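Local coordinates for protein autotransporter adhesin/invasin TibA (Escherichia coli, PDB 4Q1Q) that mediates adhesion to and invasion of human intestinal epithelial cells, drives bacterial aggregation through contacts between its own copies, and enhances biofilm formation, at residues Y198-G202 with S219-A223. Residues are numbered along the deposited sequence; the frame is centred on the assembly and turned at random.
Sequences YLYGG and SGGSA. With 289 (D-glycero-alpha-D-manno-heptopyranose), chain U; 289 (D-glycero-alpha-D-manno-heptopyranose), chain S; 289 (D-glycero-alpha-D-manno-heptopyranose), chain Q; 289 (D-glycero-alpha-D-manno-heptopyranose), chain T.
The carbonyl oxygen of Gly202 receives two donors from 219-223. Ser222 N gives a hydrogen bond of 3.1 Å to Gly202 O, with an N-H...O angle of 158°. Gly221 CA adds a weaker CA-H...O contact to Gly202 O at 3.4 Å. This joins neighbouring coils; this fragment of the passenger is a parallel beta-helix, right-handed as in other autotransporters. The contact lies at a corner, where each coil leaves one sheet face and enters the next. Strand 222-224 begins at Ser222.

The two glycine turns run alongside, closest at Gly201 and Gly221, whose CA atoms are 3.9 Å apart. Gly201 and Gly220 both have positive phi, which suits glycine. Tyr200 is the centre of an inverse gamma turn, closed by a weak bond from Gly201 N to Leu199 O.

Inside the corner, Leu199 has CG anti to the carbonyl carbon (chi1 -54°) and CD1 extended away from CA (chi2 -171°), which carries that methyl to the next coil. Leu199 CD1 lies 3.6 Å from Ser222 O and meets the Ala223 methyl. Val180 and Val217 pack against the same leucine from the coils on its two sides.

The outer side carries sugar. Ser219 OG is covalently joined to C1 of the chain U heptose, an O-linked modification. O3 of the chain Q heptose donates to Ser219 O at 2.7 Å. The same sugar lies beside Gly201 and Gly220, with its C3 3.7 Å from Gly201 CA and its O4 near Gly220 CA. Tyr200 has Tyr198 CB over one face, offset toward the rim. O5 of the chain T heptose lies at the ring edge, in its plane, 3.0 Å from Tyr200 CE1. Ser222 OG shares a 2.6 Å hydrogen bond with O2 of the chain S heptose.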
# COMPACT_ATOMS: atom_id res chain seq x y z
N TYR A 198 -7.06 -9.31 -5.85
CA TYR A 198 -7.18 -9.70 -7.26
C TYR A 198 -5.80 -9.95 -7.86
O TYR A 198 -4.96 -9.07 -7.89
CB TYR A 198 -7.89 -8.64 -8.11
CG TYR A 198 -9.32 -8.33 -7.73
CD1 TYR A 198 -9.62 -7.67 -6.55
CD2 TYR A 198 -10.38 -8.67 -8.57
CE1 TYR A 198 -10.93 -7.37 -6.19
CE2 TYR A 198 -11.69 -8.40 -8.21
CZ TYR A 198 -11.96 -7.75 -7.02
OH TYR A 198 -13.24 -7.48 -6.61
N LEU A 199 -5.58 -11.15 -8.38
CA LEU A 199 -4.30 -11.45 -9.01
C LEU A 199 -4.46 -11.28 -10.52
O LEU A 199 -4.97 -12.18 -11.19
CB LEU A 199 -3.85 -12.85 -8.60
CG LEU A 199 -3.79 -13.14 -7.09
CD1 LEU A 199 -3.12 -14.49 -6.84
CD2 LEU A 199 -3.06 -12.05 -6.32
N TYR A 200 -4.10 -10.11 -11.02
CA TYR A 200 -4.26 -9.77 -12.43
C TYR A 200 -2.94 -10.04 -13.13
O TYR A 200 -2.28 -9.14 -13.63
CB TYR A 200 -4.61 -8.31 -12.62
CG TYR A 200 -6.01 -7.92 -12.22
CD1 TYR A 200 -7.09 -8.74 -12.47
CD2 TYR A 200 -6.24 -6.67 -11.65
CE1 TYR A 200 -8.37 -8.35 -12.13
CE2 TYR A 200 -7.52 -6.26 -11.33
CZ TYR A 200 -8.58 -7.10 -11.58
OH TYR A 200 -9.85 -6.71 -11.24
N GLY A 201 -2.54 -11.30 -13.07
CA GLY A 201 -1.22 -11.68 -13.50
C GLY A 201 -0.19 -11.74 -12.40
O GLY A 201 0.91 -12.20 -12.66
N GLY A 202 -0.51 -11.28 -11.18
CA GLY A 202 0.54 -11.21 -10.17
C GLY A 202 0.60 -12.47 -9.32
O GLY A 202 -0.22 -13.37 -9.48
N SER A 219 -6.18 -14.68 -15.14
CA SER A 219 -5.21 -15.08 -16.14
C SER A 219 -3.79 -14.62 -15.85
O SER A 219 -3.50 -13.43 -15.68
CB SER A 219 -5.67 -14.57 -17.51
OG SER A 219 -4.85 -15.12 -18.53
N GLY A 220 -2.90 -15.61 -15.80
CA GLY A 220 -1.50 -15.34 -15.52
C GLY A 220 -1.23 -15.23 -14.03
O GLY A 220 -0.07 -15.17 -13.64
N GLY A 221 -2.26 -15.17 -13.20
CA GLY A 221 -2.07 -15.01 -11.76
C GLY A 221 -1.75 -16.32 -11.10
O GLY A 221 -2.11 -17.39 -11.59
N SER A 222 -1.07 -16.26 -9.96
CA SER A 222 -0.67 -17.49 -9.30
C SER A 222 -0.69 -17.33 -7.78
O SER A 222 -0.10 -16.39 -7.25
CB SER A 222 0.71 -17.92 -9.82
OG SER A 222 1.30 -18.92 -8.99
N ALA A 223 -1.42 -18.19 -7.08
CA ALA A 223 -1.43 -18.19 -5.61
C ALA A 223 -0.77 -19.45 -5.08
O ALA A 223 -0.94 -20.54 -5.65
CB ALA A 223 -2.84 -18.09 -5.08
O7 289 U . -4.74 -10.12 -21.92
C7 289 U . -4.95 -11.22 -21.04
C6 289 U . -3.58 -11.81 -20.71
O6 289 U . -2.85 -11.01 -19.79
C5 289 U . -3.65 -13.16 -20.02
O5 289 U . -4.99 -13.66 -20.09
C1 289 U . -5.09 -15.06 -19.82
C2 289 U . -4.25 -15.80 -20.86
O2 289 U . -4.61 -15.37 -22.18
C3 289 U . -2.82 -15.48 -20.46
O3 289 U . -1.80 -16.18 -21.17
C4 289 U . -2.59 -14.00 -20.72
O4 289 U . -1.30 -13.67 -20.21
O7 289 S . 6.68 -15.14 -10.21
C7 289 S . 5.53 -15.81 -10.74
C6 289 S . 5.12 -17.03 -9.92
O6 289 S . 5.98 -18.14 -10.22
C5 289 S . 5.03 -16.74 -8.42
O5 289 S . 3.62 -16.59 -8.23
C1 289 S . 3.22 -16.33 -6.88
C2 289 S . 3.45 -17.67 -6.20
O2 289 S . 2.97 -18.77 -7.00
C3 289 S . 4.96 -17.68 -6.04
O3 289 S . 5.32 -18.74 -5.15
C4 289 S . 5.57 -17.80 -7.44
O4 289 S . 6.98 -17.70 -7.26
O7 289 Q . 4.44 -11.57 -18.63
C7 289 Q . 3.61 -10.42 -18.81
C6 289 Q . 2.20 -10.87 -19.18
O6 289 Q . 2.28 -12.17 -19.78
C5 289 Q . 1.29 -10.88 -17.96
O5 289 Q . 1.04 -9.49 -17.74
C1 289 Q . 0.15 -9.11 -16.70
C2 289 Q . -1.21 -9.69 -17.07
O2 289 Q . -1.66 -9.05 -18.27
C3 289 Q . -1.08 -11.21 -17.17
O3 289 Q . -2.33 -11.79 -17.53
C4 289 Q . -0.02 -11.64 -18.18
O4 289 Q . 0.06 -13.07 -18.09
O7 289 T . -8.48 -10.50 -17.72
C7 289 T . -8.30 -10.92 -16.37
C6 289 T . -9.40 -10.28 -15.53
O6 289 T . -10.40 -9.72 -16.39
C5 289 T . -10.07 -11.27 -14.59
O5 289 T . -9.51 -10.86 -13.34
C1 289 T . -9.67 -11.85 -12.34
C2 289 T . -11.16 -11.94 -12.08
O2 289 T . -11.57 -10.70 -11.48
C3 289 T . -11.92 -12.26 -13.36
O3 289 T . -13.33 -12.28 -13.11
C4 289 T . -11.58 -11.25 -14.44
O4 289 T . -12.31 -11.67 -15.61